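Long-range contact in fasciclin-1 (Drosophila melanogaster, PDB 1O70), which serves as a neural cell adhesion molecule of the insect nervous system, here represented by its third and fourth FAS1 domains: residues Arg25-Ala37 with Leu67-Ile81. Sequence-based numbering, arbitrary orientation.
Sequences RKFYEVIMDNGGA and LRDRNKMRQILNMHI. With SO4 (sulfate ion), chain D.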
ATOM      1  N   ARG A  25     -26.396   2.986   2.934  1.00 38.24           N
ATOM      2  CA  ARG A  25     -26.949   3.709   4.067  1.00 38.71           C
ATOM      3  C   ARG A  25     -25.942   3.726   5.205  1.00 38.10           C
ATOM      4  O   ARG A  25     -25.833   4.710   5.938  1.00 36.89           O
ATOM      5  CB  ARG A  25     -28.254   3.080   4.553  1.00 38.06           C
ATOM      6  CG  ARG A  25     -28.059   1.731   5.169  1.00 43.10           C
ATOM      7  CD  ARG A  25     -29.005   1.499   6.334  1.00 44.19           C
ATOM      8  NE  ARG A  25     -28.738   0.194   6.926  1.00 45.09           N
ATOM      9  CZ  ARG A  25     -27.772  -0.048   7.806  1.00 45.73           C
ATOM     10  NH1 ARG A  25     -26.979   0.933   8.220  1.00 45.53           N
ATOM     11  NH2 ARG A  25     -27.578  -1.285   8.245  1.00 44.23           N
ATOM     12  N   LYS A  26     -25.208   2.627   5.348  1.00 38.23           N
ATOM     13  CA  LYS A  26     -24.198   2.500   6.394  1.00 38.19           C
ATOM     14  C   LYS A  26     -23.060   3.479   6.120  1.00 38.29           C
ATOM     15  O   LYS A  26     -22.563   4.141   7.039  1.00 37.77           O
ATOM     16  CB  LYS A  26     -23.653   1.073   6.429  1.00 40.07           C
ATOM     17  CG  LYS A  26     -22.592   0.842   7.486  1.00 42.14           C
ATOM     18  CD  LYS A  26     -23.163   1.020   8.880  1.00 43.55           C
ATOM     19  CE  LYS A  26     -22.106   0.784   9.945  1.00 44.35           C
ATOM     20  NZ  LYS A  26     -22.692   0.838  11.316  1.00 45.75           N
ATOM     21  N   PHE A  27     -22.656   3.575   4.852  1.00 36.96           N
ATOM     22  CA  PHE A  27     -21.589   4.484   4.471  1.00 35.75           C
ATOM     23  C   PHE A  27     -21.990   5.889   4.914  1.00 36.60           C
ATOM     24  O   PHE A  27     -21.198   6.609   5.525  1.00 38.14           O
ATOM     25  CB  PHE A  27     -21.358   4.449   2.955  1.00 33.68           C
ATOM     26  CG  PHE A  27     -20.183   5.285   2.494  1.00 31.56           C
ATOM     27  CD1 PHE A  27     -18.878   4.812   2.612  1.00 31.22           C
ATOM     28  CD2 PHE A  27     -20.381   6.547   1.941  1.00 32.12           C
ATOM     29  CE1 PHE A  27     -17.784   5.589   2.181  1.00 29.47           C
ATOM     30  CE2 PHE A  27     -19.299   7.333   1.507  1.00 32.12           C
ATOM     31  CZ  PHE A  27     -18.002   6.853   1.626  1.00 30.21           C
ATOM     32  N   TYR A  28     -23.230   6.275   4.629  1.00 36.39           N
ATOM     33  CA  TYR A  28     -23.691   7.607   5.008  1.00 36.39           C
ATOM     34  C   TYR A  28     -23.855   7.747   6.516  1.00 36.91           C
ATOM     35  O   TYR A  28     -23.638   8.825   7.072  1.00 37.29           O
ATOM     36  CB  TYR A  28     -24.995   7.940   4.285  1.00 34.89           C
ATOM     37  CG  TYR A  28     -24.819   8.087   2.794  1.00 34.59           C
ATOM     38  CD1 TYR A  28     -25.727   7.499   1.908  1.00 33.58           C
ATOM     39  CD2 TYR A  28     -23.746   8.816   2.261  1.00 32.80           C
ATOM     40  CE1 TYR A  28     -25.581   7.624   0.533  1.00 30.29           C
ATOM     41  CE2 TYR A  28     -23.590   8.948   0.880  1.00 32.34           C
ATOM     42  CZ  TYR A  28     -24.521   8.347   0.021  1.00 32.21           C
ATOM     43  OH  TYR A  28     -24.409   8.483  -1.346  1.00 30.27           O
ATOM     44  N   GLU A  29     -24.231   6.667   7.186  1.00 37.22           N
ATOM     45  CA  GLU A  29     -24.354   6.733   8.631  1.00 38.75           C
ATOM     46  C   GLU A  29     -22.975   7.027   9.204  1.00 38.34           C
ATOM     47  O   GLU A  29     -22.830   7.881  10.078  1.00 38.17           O
ATOM     48  CB  GLU A  29     -24.895   5.424   9.186  1.00 40.95           C
ATOM     49  CG  GLU A  29     -26.398   5.420   9.313  1.00 42.55           C
ATOM     50  CD  GLU A  29     -26.920   4.087   9.757  1.00 45.73           C
ATOM     51  OE1 GLU A  29     -26.274   3.461  10.630  1.00 47.46           O
ATOM     52  OE2 GLU A  29     -27.977   3.661   9.236  1.00 48.32           O
ATOM     53  N   VAL A  30     -21.957   6.333   8.701  1.00 38.02           N
ATOM     54  CA  VAL A  30     -20.601   6.575   9.173  1.00 36.54           C
ATOM     55  C   VAL A  30     -20.227   8.036   8.931  1.00 37.25           C
ATOM     56  O   VAL A  30     -19.590   8.669   9.777  1.00 38.59           O
ATOM     57  CB  VAL A  30     -19.568   5.658   8.474  1.00 35.27           C
ATOM     58  CG1 VAL A  30     -18.149   6.077   8.858  1.00 32.16           C
ATOM     59  CG2 VAL A  30     -19.805   4.206   8.888  1.00 32.29           C
ATOM     60  N   ILE A  31     -20.626   8.585   7.790  1.00 37.15           N
ATOM     61  CA  ILE A  31     -20.310   9.985   7.518  1.00 38.76           C
ATOM     62  C   ILE A  31     -20.974  10.911   8.546  1.00 40.99           C
ATOM     63  O   ILE A  31     -20.388  11.916   8.958  1.00 41.60           O
ATOM     64  CB  ILE A  31     -20.743  10.409   6.097  1.00 35.98           C
ATOM     65  CG1 ILE A  31     -19.920   9.642   5.054  1.00 36.07           C
ATOM     66  CG2 ILE A  31     -20.506  11.895   5.902  1.00 33.92           C
ATOM     67  CD1 ILE A  31     -20.293   9.974   3.616  1.00 31.94           C
ATOM     68  N   MET A  32     -22.189  10.563   8.962  1.00 42.78           N
ATOM     69  CA  MET A  32     -22.919  11.363   9.943  1.00 46.19           C
ATOM     70  C   MET A  32     -22.188  11.395  11.287  1.00 47.90           C
ATOM     71  O   MET A  32     -21.991  12.466  11.865  1.00 47.42           O
ATOM     72  CB  MET A  32     -24.343  10.816  10.110  1.00 46.88           C
ATOM     73  CG  MET A  32     -25.229  11.064   8.890  1.00 48.47           C
ATOM     74  SD  MET A  32     -26.807  10.184   8.914  1.00 50.44           S
ATOM     75  CE  MET A  32     -27.802  11.333   9.831  1.00 51.95           C
ATOM     76  N   ASP A  33     -21.769  10.224  11.767  1.00 49.85           N
ATOM     77  CA  ASP A  33     -21.057  10.120  13.036  1.00 52.50           C
ATOM     78  C   ASP A  33     -19.751  10.911  13.066  1.00 53.53           C
ATOM     79  O   ASP A  33     -19.301  11.318  14.137  1.00 54.35           O
ATOM     80  CB  ASP A  33     -20.718   8.657  13.362  1.00 55.31           C
ATOM     81  CG  ASP A  33     -21.937   7.759  13.423  1.00 58.35           C
ATOM     82  OD1 ASP A  33     -22.907   8.106  14.127  1.00 60.30           O
ATOM     83  OD2 ASP A  33     -21.917   6.690  12.772  1.00 59.83           O
ATOM     84  N   ASN A  34     -19.135  11.134  11.908  1.00 55.08           N
ATOM     85  CA  ASN A  34     -17.853  11.831  11.909  1.00 57.02           C
ATOM     86  C   ASN A  34     -17.706  13.160  11.194  1.00 58.12           C
ATOM     87  O   ASN A  34     -16.790  13.334  10.390  1.00 59.98           O
ATOM     88  CB  ASN A  34     -16.756  10.883  11.417  1.00 56.53           C
ATOM     89  CG  ASN A  34     -16.736   9.578  12.192  1.00 58.11           C
ATOM     90  OD1 ASN A  34     -17.554   8.681  11.949  1.00 56.38           O
ATOM     91  ND2 ASN A  34     -15.817   9.473  13.151  1.00 58.00           N
ATOM     92  N   GLY A  35     -18.586  14.102  11.497  1.00 59.18           N
ATOM     93  CA  GLY A  35     -18.470  15.408  10.880  1.00 60.54           C
ATOM     94  C   GLY A  35     -19.573  15.805   9.923  1.00 62.07           C
ATOM     95  O   GLY A  35     -20.481  16.564  10.278  1.00 62.97           O
ATOM     96  N   GLY A  36     -19.491  15.283   8.706  1.00 61.11           N
ATOM     97  CA  GLY A  36     -20.466  15.609   7.686  1.00 58.69           C
ATOM     98  C   GLY A  36     -19.723  16.365   6.606  1.00 57.80           C
ATOM     99  O   GLY A  36     -20.217  16.543   5.490  1.00 57.83           O
ATOM    100  N   ALA A  37     -18.517  16.813   6.956  1.00 56.13           N
ATOM    101  CA  ALA A  37     -17.653  17.559   6.036  1.00 53.55           C
ATOM    102  C   ALA A  37     -17.404  16.704   4.800  1.00 50.95           C
ATOM    103  O   ALA A  37     -17.226  17.209   3.688  1.00 49.18           O
ATOM    104  CB  ALA A  37     -16.327  17.894   6.714  1.00 51.88           C
ATOM    105  N   LEU A  67     -12.741   3.751  15.018  1.00 83.51           N
ATOM    106  CA  LEU A  67     -14.122   4.185  14.797  1.00 82.77           C
ATOM    107  C   LEU A  67     -14.494   5.384  15.666  1.00 82.56           C
ATOM    108  O   LEU A  67     -15.353   6.188  15.297  1.00 82.93           O
ATOM    109  CB  LEU A  67     -15.097   3.037  15.078  1.00 82.40           C
ATOM    110  CG  LEU A  67     -16.577   3.312  14.797  1.00 82.51           C
ATOM    111  CD1 LEU A  67     -16.793   3.502  13.304  1.00 82.62           C
ATOM    112  CD2 LEU A  67     -17.416   2.153  15.304  1.00 82.39           C
ATOM    113  N   ARG A  68     -13.840   5.504  16.815  1.00 81.29           N
ATOM    114  CA  ARG A  68     -14.115   6.597  17.731  1.00 79.79           C
ATOM    115  C   ARG A  68     -13.293   7.832  17.415  1.00 78.15           C
ATOM    116  O   ARG A  68     -13.586   8.920  17.908  1.00 78.56           O
ATOM    117  CB  ARG A  68     -13.860   6.135  19.161  1.00 81.61           C
ATOM    118  CG  ARG A  68     -14.724   4.947  19.540  1.00 84.59           C
ATOM    119  CD  ARG A  68     -14.115   4.126  20.664  1.00 87.01           C
ATOM    120  NE  ARG A  68     -14.793   2.837  20.799  1.00 88.77           N
ATOM    121  CZ  ARG A  68     -16.003   2.678  21.327  1.00 89.73           C
ATOM    122  NH1 ARG A  68     -16.679   3.727  21.781  1.00 89.77           N
ATOM    123  NH2 ARG A  68     -16.543   1.468  21.392  1.00 90.00           N
ATOM    124  N   ASP A  69     -12.269   7.673  16.586  1.00 76.10           N
ATOM    125  CA  ASP A  69     -11.437   8.809  16.222  1.00 74.75           C
ATOM    126  C   ASP A  69     -12.036   9.504  15.000  1.00 73.78           C
ATOM    127  O   ASP A  69     -11.770   9.116  13.865  1.00 73.73           O
ATOM    128  CB  ASP A  69     -10.019   8.350  15.904  1.00 75.62           C
ATOM    129  CG  ASP A  69      -9.051   9.505  15.815  1.00 76.24           C
ATOM    130  OD1 ASP A  69      -9.329  10.465  15.063  1.00 75.53           O
ATOM    131  OD2 ASP A  69      -8.012   9.457  16.503  1.00 78.63           O
ATOM    132  N   ARG A  70     -12.839  10.535  15.243  1.00 72.40           N
ATOM    133  CA  ARG A  70     -13.494  11.273  14.169  1.00 71.33           C
ATOM    134  C   ARG A  70     -12.536  11.820  13.111  1.00 69.85           C
ATOM    135  O   ARG A  70     -12.876  11.905  11.929  1.00 69.78           O
ATOM    136  CB  ARG A  70     -14.328  12.427  14.744  1.00 72.49           C
ATOM    137  CG  ARG A  70     -15.449  11.988  15.684  1.00 74.58           C
ATOM    138  CD  ARG A  70     -16.319  13.167  16.109  1.00 76.19           C
ATOM    139  NE  ARG A  70     -16.911  13.840  14.955  1.00 79.55           N
ATOM    140  CZ  ARG A  70     -17.735  14.884  15.025  1.00 80.77           C
ATOM    141  NH1 ARG A  70     -18.080  15.389  16.202  1.00 82.85           N
ATOM    142  NH2 ARG A  70     -18.209  15.432  13.916  1.00 81.31           N
ATOM    143  N   ASN A  71     -11.336  12.189  13.529  1.00 67.93           N
ATOM    144  CA  ASN A  71     -10.366  12.738  12.593  1.00 66.47           C
ATOM    145  C   ASN A  71      -9.829  11.672  11.638  1.00 64.37           C
ATOM    146  O   ASN A  71      -9.561  11.946  10.461  1.00 62.25           O
ATOM    147  CB  ASN A  71      -9.214  13.381  13.361  1.00 68.86           C
ATOM    148  CG  ASN A  71      -8.271  14.138  12.455  1.00 71.73           C
ATOM    149  OD1 ASN A  71      -7.613  13.550  11.591  1.00 72.89           O
ATOM    150  ND2 ASN A  71      -8.205  15.454  12.638  1.00 72.74           N
ATOM    151  N   LYS A  72      -9.673  10.459  12.158  1.00 61.73           N
ATOM    152  CA  LYS A  72      -9.183   9.337  11.366  1.00 60.75           C
ATOM    153  C   LYS A  72     -10.290   8.778  10.480  1.00 58.46           C
ATOM    154  O   LYS A  72     -10.073   8.497   9.302  1.00 57.30           O
ATOM    155  CB  LYS A  72      -8.640   8.237  12.283  1.00 62.59           C
ATOM    156  CG  LYS A  72      -7.333   8.613  12.954  1.00 66.14           C
ATOM    157  CD  LYS A  72      -6.781   7.491  13.816  1.00 69.99           C
ATOM    158  CE  LYS A  72      -5.442   7.894  14.435  1.00 71.41           C
ATOM    159  NZ  LYS A  72      -4.866   6.810  15.280  1.00 71.89           N
ATOM    160  N   MET A  73     -11.477   8.620  11.052  1.00 56.05           N
ATOM    161  CA  MET A  73     -12.610   8.112  10.300  1.00 54.53           C
ATOM    162  C   MET A  73     -12.804   8.904   9.017  1.00 53.20           C
ATOM    163  O   MET A  73     -13.135   8.341   7.975  1.00 53.11           O
ATOM    164  CB  MET A  73     -13.872   8.185  11.147  1.00 55.04           C
ATOM    165  CG  MET A  73     -14.078   6.970  12.021  1.00 56.63           C
ATOM    166  SD  MET A  73     -14.166   5.477  11.006  1.00 58.79           S
ATOM    167  CE  MET A  73     -12.670   4.668  11.541  1.00 58.10           C
ATOM    168  N   ARG A  74     -12.593  10.213   9.104  1.00 51.65           N
ATOM    169  CA  ARG A  74     -12.735  11.098   7.962  1.00 51.21           C
ATOM    170  C   ARG A  74     -11.678  10.745   6.913  1.00 49.84           C
ATOM    171  O   ARG A  74     -11.954  10.746   5.714  1.00 49.15           O
ATOM    172  CB  ARG A  74     -12.574  12.554   8.416  1.00 53.73           C
ATOM    173  CG  ARG A  74     -13.028  13.601   7.400  1.00 59.39           C
ATOM    174  CD  ARG A  74     -13.147  14.985   8.047  1.00 62.07           C
ATOM    175  NE  ARG A  74     -13.860  14.905   9.324  1.00 65.64           N
ATOM    176  CZ  ARG A  74     -13.292  15.081  10.516  1.00 67.01           C
ATOM    177  NH1 ARG A  74     -11.998  15.357  10.601  1.00 67.09           N
ATOM    178  NH2 ARG A  74     -14.013  14.968  11.627  1.00 67.52           N
ATOM    179  N   GLN A  75     -10.465  10.437   7.367  1.00 47.38           N
ATOM    180  CA  GLN A  75      -9.399  10.078   6.444  1.00 44.02           C
ATOM    181  C   GLN A  75      -9.709   8.742   5.792  1.00 41.67           C
ATOM    182  O   GLN A  75      -9.446   8.540   4.603  1.00 39.61           O
ATOM    183  CB  GLN A  75      -8.069   9.982   7.166  1.00 45.67           C
ATOM    184  CG  GLN A  75      -7.552  11.297   7.662  1.00 49.05           C
ATOM    185  CD  GLN A  75      -6.148  11.163   8.207  1.00 51.99           C
ATOM    186  OE1 GLN A  75      -5.195  10.893   7.463  1.00 53.90           O
ATOM    187  NE2 GLN A  75      -6.009  11.337   9.516  1.00 52.82           N
ATOM    188  N   ILE A  76     -10.267   7.832   6.579  1.00 37.85           N
ATOM    189  CA  ILE A  76     -10.630   6.526   6.078  1.00 37.30           C
ATOM    190  C   ILE A  76     -11.758   6.685   5.075  1.00 37.81           C
ATOM    191  O   ILE A  76     -11.694   6.155   3.966  1.00 38.46           O
ATOM    192  CB  ILE A  76     -11.055   5.619   7.233  1.00 37.77           C
ATOM    193  CG1 ILE A  76      -9.822   5.309   8.088  1.00 37.97           C
ATOM    194  CG2 ILE A  76     -11.736   4.363   6.704  1.00 36.63           C
ATOM    195  CD1 ILE A  76     -10.074   4.384   9.253  1.00 37.91           C
ATOM    196  N   LEU A  77     -12.785   7.435   5.459  1.00 37.48           N
ATOM    197  CA  LEU A  77     -13.907   7.676   4.566  1.00 37.04           C
ATOM    198  C   LEU A  77     -13.431   8.313   3.265  1.00 36.53           C
ATOM    199  O   LEU A  77     -13.806   7.862   2.181  1.00 37.94           O
ATOM    200  CB  LEU A  77     -14.943   8.592   5.231  1.00 36.98           C
ATOM    201  CG  LEU A  77     -15.850   7.998   6.322  1.00 37.91           C
ATOM    202  CD1 LEU A  77     -16.512   9.125   7.091  1.00 35.52           C
ATOM    203  CD2 LEU A  77     -16.902   7.083   5.697  1.00 36.16           C
ATOM    204  N   ASN A  78     -12.594   9.342   3.367  1.00 34.22           N
ATOM    205  CA  ASN A  78     -12.104  10.037   2.183  1.00 34.33           C
ATOM    206  C   ASN A  78     -11.377   9.190   1.151  1.00 33.91           C
ATOM    207  O   ASN A  78     -11.446   9.491  -0.038  1.00 35.46           O
ATOM    208  CB  ASN A  78     -11.200  11.197   2.578  1.00 37.08           C
ATOM    209  CG  ASN A  78     -11.937  12.267   3.340  1.00 39.47           C
ATOM    210  OD1 ASN A  78     -13.101  12.545   3.074  1.00 37.61           O
ATOM    211  ND2 ASN A  78     -11.255  12.884   4.296  1.00 42.92           N
ATOM    212  N   MET A  79     -10.680   8.142   1.581  1.00 31.82           N
ATOM    213  CA  MET A  79      -9.965   7.321   0.619  1.00 30.69           C
ATOM    214  C   MET A  79     -10.891   6.360  -0.123  1.00 30.21           C
ATOM    215  O   MET A  79     -10.478   5.714  -1.089  1.00 27.88           O
ATOM    216  CB  MET A  79      -8.808   6.558   1.283  1.00 31.50           C
ATOM    217  CG  MET A  79      -9.204   5.562   2.334  1.00 33.66           C
ATOM    218  SD  MET A  79      -7.782   4.611   2.955  1.00 38.05           S
ATOM    219  CE  MET A  79      -6.942   5.851   3.979  1.00 30.80           C
ATOM    220  N   HIS A  80     -12.147   6.273   0.317  1.00 29.86           N
ATOM    221  CA  HIS A  80     -13.129   5.414  -0.350  1.00 27.99           C
ATOM    222  C   HIS A  80     -13.852   6.243  -1.406  1.00 28.84           C
ATOM    223  O   HIS A  80     -14.737   5.737  -2.091  1.00 28.23           O
ATOM    224  CB  HIS A  80     -14.176   4.885   0.629  1.00 27.72           C
ATOM    225  CG  HIS A  80     -13.703   3.758   1.494  1.00 28.23           C
ATOM    226  ND1 HIS A  80     -13.014   3.958   2.671  1.00 28.07           N
ATOM    227  CD2 HIS A  80     -13.862   2.417   1.377  1.00 28.70           C
ATOM    228  CE1 HIS A  80     -12.777   2.791   3.246  1.00 29.12           C
ATOM    229  NE2 HIS A  80     -13.282   1.840   2.481  1.00 29.54           N
ATOM    230  N   ILE A  81     -13.472   7.517  -1.536  1.00 29.38           N
ATOM    231  CA  ILE A  81     -14.111   8.424  -2.492  1.00 29.80           C
ATOM    232  C   ILE A  81     -13.205   8.873  -3.648  1.00 32.18           C
ATOM    233  O   ILE A  81     -12.368   9.773  -3.501  1.00 31.36           O
ATOM    234  CB  ILE A  81     -14.650   9.692  -1.784  1.00 27.99           C
ATOM    235  CG1 ILE A  81     -15.540   9.303  -0.603  1.00 29.72           C
ATOM    236  CG2 ILE A  81     -15.448  10.528  -2.755  1.00 26.27           C
ATOM    237  CD1 ILE A  81     -15.886  10.483   0.298  1.00 31.77           C
TER
HETATM  238  S   SO4 D1627     -25.570  -1.832  10.724  1.00 83.17           S
HETATM  239  O1  SO4 D1627     -25.009  -2.155   9.395  1.00 83.14           O
HETATM  240  O2  SO4 D1627     -26.518  -2.882  11.137  1.00 83.14           O
HETATM  241  O3  SO4 D1627     -24.474  -1.730  11.704  1.00 83.17           O
HETATM  242  O4  SO4 D1627     -26.276  -0.534  10.659  1.00 82.82           O
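The Arg70 guanidinium has Asp33 O over one face, while the backbone of Asn34 and Gly35 runs past its edge. Arg74 meets the same turn differently: Asn34 O lies at its edge, near the plane, and receives two weak hydrogen bonds, from NE and NH2, each 3.5 Å long, while Arg70 O sits over one face of that guanidinium, offset toward its rim. The Phe27 ring brings CZ to Ile81 CG1 edge-on at 4.1 Å and its CE1 corner to Leu77 CD2 at 3.9 Å, and His80 CB approaches that corner too. A sulfate, probably from the crystallisation liquor, lies at the edge of the Arg25 guanidinium and is also bonded by Lys26 NZ.

The contact is a case of antiparallel helices packing around a branched apolar side chain, Leu77, bordered by Phe27, Val30 and Ile31. Its CD2 lies against Val30 CG1 at 3.5 Å, and its CD1 rests over Ile31 CA at 3.9 Å. Val30 reaches the Leu77 fork with CG1, which its chi1 of 172° sets opposite the backbone N. Asn34, the first residue beyond the helix, lays its side chain across Met73 CB and Met73 CG, close to the start of helix 70-79, which Asp69 caps by accepting Lys72 N at OD1 (2.9 Å). At the other end of that helix, the His80 ring is fixed in rotation by ND1 donating to Ile76 O, nearly in the ring plane.

Trp58 of helix 55-60 packs on Val30, and Val38 of helix 37-43 touches Ile31, Arg74 and Ile81. The axes of segments 25-33 and 70-79 approach to 10.1 Å, at 146° between their N-to-C directions. In the third FAS1 domain, this pair packs through Phe27 and Ile81 against strand 48-53 of the mixed sheet.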